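Local atomic coordinates of cerato-platanin-like protein (Moniliophthora perniciosa, PDB entry 3SUM), a protein that belongs to the cerato-platanin family of fungal proteins, has a double-psi beta-barrel fold, and has no firmly established function. Residues K10-F21 against P38-P48. Numbering follows the deposited sequence.
Sequences KFQNDTLSISEF and PTKLGEVLNFP
Leu16 O takes the shortest direct polar bond between residues 10-21 and 38-48, from Leu41 N at 2.8 Å, and Lys40 CA leans on it with a CA-H...O contact. Ile18 N returns a bond to Thr39 O at 3.0 Å, approaching from above the carbonyl plane. These bonds flank Ser17 and Lys40, a non-hydrogen-bonded antiparallel pair that forms a single beta bridge. Gly42 N bonds to Asp14 O, and Lys40 bends at its end (chi4 -77°) to bring NZ within 2.9 Å of Thr15 O. With CG anti to the backbone N (chi1 -172°) and chi2 at 73°, Leu41 turns CD1 over one face of the Phe21 ring, 3.9 Å from the centroid, in a CH-pi contact. CD2 touches Phe21 CZ at 3.6 Å. With an alanine in place of Phe21, both Leu41 methyls would probably lose the ring they pack on, and a gap would open beside them. The Phe47 ring is sandwiched between Pro48 CB and Gly42 CA, and its CZ touches Asp14 CB at 3.5 Å. Ile18 CG2 packs on Val44 CG2. A water bridges Gln12 OE1 and Pro48 O, while Asp92 N bonds to Gln12 OE1. This is plain packing of two loops that flank helix 24-28 in a double-psi beta-barrel protein. Ile18, Phe21 and Val44 rest on Leu27 of that helix, Leu41 and Val44 meet Phe50 of strand 50-52, and Phe11 packs on strand 71-79.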
loop_
_atom_site.group_PDB
_atom_site.type_symbol
_atom_site.label_atom_id
_atom_site.label_comp_id
_atom_site.label_asym_id
_atom_site.label_seq_id
_atom_site.Cartn_x
_atom_site.Cartn_y
_atom_site.Cartn_z
ATOM N N LYS A 10 2.840 -10.674 4.223
ATOM C CA LYS A 10 2.346 -9.967 5.409
ATOM C C LYS A 10 1.222 -8.975 5.091
ATOM O O LYS A 10 0.243 -8.825 5.811
ATOM C CB LYS A 10 3.510 -9.150 6.077
ATOM C CG LYS A 10 3.043 -8.454 7.344
ATOM C CD LYS A 10 4.276 -7.731 8.038
ATOM C CE LYS A 10 3.912 -7.043 9.359
ATOM N NZ LYS A 10 5.040 -6.101 9.952
ATOM N N PHE A 11 1.413 -8.211 4.023
ATOM C CA PHE A 11 0.503 -7.101 3.712
ATOM C C PHE A 11 -0.797 -7.539 3.042
ATOM O O PHE A 11 -1.638 -6.710 2.724
ATOM C CB PHE A 11 1.293 -6.104 2.905
ATOM C CG PHE A 11 2.510 -5.715 3.654
ATOM C CD1 PHE A 11 2.378 -5.067 4.885
ATOM C CD2 PHE A 11 3.775 -6.045 3.182
ATOM C CE1 PHE A 11 3.547 -4.747 5.665
ATOM C CE2 PHE A 11 4.928 -5.737 3.922
ATOM C CZ PHE A 11 4.821 -5.060 5.169
ATOM N N GLN A 12 -0.963 -8.833 2.867
ATOM C CA GLN A 12 -2.316 -9.267 2.483
ATOM C C GLN A 12 -2.796 -10.348 3.424
ATOM O O GLN A 12 -3.698 -11.165 3.076
ATOM C CB GLN A 12 -2.387 -9.723 1.018
ATOM C CG GLN A 12 -1.516 -10.861 0.637
ATOM C CD GLN A 12 -1.679 -11.178 -0.798
ATOM O OE1 GLN A 12 -1.736 -10.270 -1.630
ATOM N NE2 GLN A 12 -1.857 -12.483 -1.116
ATOM N N ASN A 13 -2.206 -10.332 4.601
ATOM C CA ASN A 13 -2.638 -11.257 5.653
ATOM C C ASN A 13 -3.702 -10.613 6.489
ATOM O O ASN A 13 -3.393 -9.917 7.448
ATOM C CB ASN A 13 -1.453 -11.702 6.498
ATOM C CG ASN A 13 -1.828 -12.826 7.483
ATOM O OD1 ASN A 13 -3.019 -13.049 7.793
ATOM N ND2 ASN A 13 -0.809 -13.551 7.967
ATOM N N ASP A 14 -4.972 -10.896 6.134
ATOM C CA ASP A 14 -6.117 -10.262 6.710
ATOM C C ASP A 14 -6.170 -10.546 8.190
ATOM O O ASP A 14 -6.741 -9.741 8.941
ATOM C CB ASP A 14 -7.409 -10.710 6.047
ATOM C CG ASP A 14 -7.518 -12.204 5.958
ATOM O OD1 ASP A 14 -8.275 -12.770 6.755
ATOM O OD2 ASP A 14 -6.807 -12.812 5.126
ATOM N N THR A 15 -5.510 -11.610 8.625
ATOM C CA THR A 15 -5.701 -12.076 10.014
ATOM C C THR A 15 -4.812 -11.422 11.004
ATOM O O THR A 15 -5.015 -11.564 12.244
ATOM C CB THR A 15 -5.515 -13.588 10.154
ATOM O OG1 THR A 15 -4.099 -13.934 10.047
ATOM C CG2 THR A 15 -6.313 -14.277 9.056
ATOM N N LEU A 16 -3.822 -10.683 10.509
ATOM C CA LEU A 16 -2.884 -10.090 11.426
ATOM C C LEU A 16 -3.432 -8.942 12.219
ATOM O O LEU A 16 -3.985 -7.972 11.675
ATOM C CB LEU A 16 -1.626 -9.596 10.686
ATOM C CG LEU A 16 -0.764 -10.709 10.085
ATOM C CD1 LEU A 16 0.398 -10.153 9.320
ATOM C CD2 LEU A 16 -0.213 -11.697 11.166
ATOM N N SER A 17 -3.116 -8.956 13.504
ATOM C CA SER A 17 -3.458 -7.818 14.326
ATOM C C SER A 17 -2.803 -6.555 13.756
ATOM O O SER A 17 -1.642 -6.587 13.304
ATOM C CB SER A 17 -2.957 -8.060 15.775
ATOM O OG SER A 17 -3.046 -6.816 16.469
ATOM N N ILE A 18 -3.521 -5.436 13.803
ATOM C CA ILE A 18 -2.918 -4.181 13.339
ATOM C C ILE A 18 -1.699 -3.795 14.209
ATOM O O ILE A 18 -0.879 -3.022 13.779
ATOM C CB ILE A 18 -3.956 -3.009 13.280
ATOM C CG1 ILE A 18 -4.610 -2.741 14.648
ATOM C CG2 ILE A 18 -5.021 -3.232 12.149
ATOM C CD1 ILE A 18 -5.286 -1.327 14.670
ATOM N N SER A 19 -1.559 -4.405 15.387
ATOM C CA SER A 19 -0.420 -4.135 16.286
ATOM C C SER A 19 0.886 -4.591 15.649
ATOM O O SER A 19 1.975 -4.138 16.021
ATOM C CB SER A 19 -0.631 -4.868 17.599
ATOM O OG SER A 19 -0.287 -6.257 17.399
ATOM N N GLU A 20 0.800 -5.495 14.673
ATOM C CA GLU A 20 1.968 -6.026 14.046
ATOM C C GLU A 20 2.636 -5.115 13.003
ATOM O O GLU A 20 3.659 -5.479 12.448
ATOM C CB GLU A 20 1.620 -7.352 13.370
ATOM C CG GLU A 20 1.117 -8.409 14.353
ATOM C CD GLU A 20 2.269 -9.170 15.011
ATOM O OE1 GLU A 20 3.466 -8.970 14.646
ATOM O OE2 GLU A 20 1.992 -9.968 15.915
ATOM N N PHE A 21 2.122 -3.902 12.839
ATOM C CA PHE A 21 2.532 -2.991 11.776
ATOM C C PHE A 21 2.940 -1.722 12.447
ATOM O O PHE A 21 2.328 -1.313 13.429
ATOM C CB PHE A 21 1.302 -2.698 10.902
ATOM C CG PHE A 21 0.789 -3.932 10.231
ATOM C CD1 PHE A 21 1.316 -4.344 9.029
ATOM C CD2 PHE A 21 -0.116 -4.766 10.903
ATOM C CE1 PHE A 21 0.909 -5.530 8.439
ATOM C CE2 PHE A 21 -0.543 -5.962 10.308
ATOM C CZ PHE A 21 -0.032 -6.368 9.104
ATOM N N PRO A 38 -10.373 -0.944 13.505
ATOM C CA PRO A 38 -10.095 -2.267 13.051
ATOM C C PRO A 38 -9.230 -2.976 14.098
ATOM O O PRO A 38 -8.442 -2.323 14.817
ATOM C CB PRO A 38 -9.261 -2.051 11.782
ATOM C CG PRO A 38 -9.179 -0.616 11.530
ATOM C CD PRO A 38 -10.152 0.078 12.476
ATOM N N THR A 39 -9.361 -4.281 14.226
ATOM C CA THR A 39 -8.395 -4.996 15.078
ATOM C C THR A 39 -7.403 -5.755 14.193
ATOM O O THR A 39 -6.316 -6.144 14.636
ATOM C CB THR A 39 -9.071 -6.007 16.014
ATOM O OG1 THR A 39 -9.844 -6.947 15.225
ATOM C CG2 THR A 39 -9.989 -5.267 17.069
ATOM N N LYS A 40 -7.793 -5.992 12.944
ATOM C CA LYS A 40 -6.979 -6.800 12.035
ATOM C C LYS A 40 -6.748 -6.074 10.731
ATOM O O LYS A 40 -7.567 -5.204 10.337
ATOM C CB LYS A 40 -7.746 -8.102 11.749
ATOM C CG LYS A 40 -7.587 -9.040 12.978
ATOM C CD LYS A 40 -8.661 -10.064 12.945
ATOM C CE LYS A 40 -8.487 -10.910 14.203
ATOM N NZ LYS A 40 -7.330 -11.831 13.928
ATOM N N LEU A 41 -5.677 -6.466 10.038
ATOM C CA LEU A 41 -5.294 -5.764 8.816
ATOM C C LEU A 41 -6.401 -5.870 7.793
ATOM O O LEU A 41 -6.604 -4.957 7.007
ATOM C CB LEU A 41 -4.014 -6.402 8.209
ATOM C CG LEU A 41 -3.440 -5.604 7.050
ATOM C CD1 LEU A 41 -2.790 -4.352 7.624
ATOM C CD2 LEU A 41 -2.384 -6.564 6.392
ATOM N N GLY A 42 -7.100 -6.999 7.792
ATOM C CA GLY A 42 -8.161 -7.260 6.788
ATOM C C GLY A 42 -9.322 -6.272 6.853
ATOM O O GLY A 42 -10.090 -6.156 5.917
ATOM N N GLU A 43 -9.472 -5.592 7.977
ATOM C CA GLU A 43 -10.583 -4.662 8.157
ATOM C C GLU A 43 -10.256 -3.256 7.757
ATOM O O GLU A 43 -11.107 -2.378 7.777
ATOM C CB GLU A 43 -11.056 -4.653 9.606
ATOM C CG GLU A 43 -11.435 -6.045 10.117
ATOM C CD GLU A 43 -11.540 -6.052 11.642
ATOM O OE1 GLU A 43 -10.647 -5.530 12.342
ATOM O OE2 GLU A 43 -12.517 -6.597 12.123
ATOM N N VAL A 44 -8.978 -3.003 7.466
ATOM C CA VAL A 44 -8.582 -1.629 7.212
ATOM C C VAL A 44 -8.980 -1.254 5.793
ATOM O O VAL A 44 -8.840 -2.053 4.851
ATOM C CB VAL A 44 -7.026 -1.518 7.386
ATOM C CG1 VAL A 44 -6.567 -0.110 7.027
ATOM C CG2 VAL A 44 -6.616 -1.872 8.807
ATOM N N LEU A 45 -9.481 -0.062 5.611
ATOM C CA LEU A 45 -9.758 0.440 4.259
ATOM C C LEU A 45 -8.647 0.263 3.252
ATOM O O LEU A 45 -7.471 0.560 3.555
ATOM C CB LEU A 45 -10.100 1.939 4.350
ATOM C CG LEU A 45 -11.387 2.270 5.089
ATOM C CD1 LEU A 45 -11.424 3.719 5.428
ATOM C CD2 LEU A 45 -12.640 1.950 4.125
ATOM N N ASN A 46 -8.996 -0.240 2.063
ATOM C CA ASN A 46 -8.097 -0.509 0.964
ATOM C C ASN A 46 -7.270 -1.777 1.052
ATOM O O ASN A 46 -6.401 -1.975 0.234
ATOM C CB ASN A 46 -7.096 0.699 0.734
ATOM C CG ASN A 46 -6.603 0.791 -0.686
ATOM O OD1 ASN A 46 -7.343 0.407 -1.662
ATOM N ND2 ASN A 46 -5.351 1.245 -0.849
ATOM N N PHE A 47 -7.558 -2.644 2.010
ATOM C CA PHE A 47 -6.930 -3.892 2.121
ATOM C C PHE A 47 -7.313 -4.653 0.826
ATOM O O PHE A 47 -8.456 -4.635 0.464
ATOM C CB PHE A 47 -7.548 -4.675 3.318
ATOM C CG PHE A 47 -7.059 -6.124 3.390
ATOM C CD1 PHE A 47 -5.845 -6.428 3.979
ATOM C CD2 PHE A 47 -7.757 -7.135 2.750
ATOM C CE1 PHE A 47 -5.392 -7.755 4.050
ATOM C CE2 PHE A 47 -7.337 -8.416 2.792
ATOM C CZ PHE A 47 -6.155 -8.762 3.423
ATOM N N PRO A 48 -6.378 -5.299 0.174
ATOM C CA PRO A 48 -4.996 -5.518 0.592
ATOM C C PRO A 48 -4.021 -4.766 -0.313
ATOM O O PRO A 48 -2.943 -5.267 -0.652
ATOM C CB PRO A 48 -4.871 -7.014 0.431
ATOM C CG PRO A 48 -5.589 -7.281 -0.946
ATOM C CD PRO A 48 -6.770 -6.271 -0.907
HETATM O O HOH W 1 -1.944 -7.589 -2.089
HETATM O O HOH W 2 -5.649 -6.174 16.981
#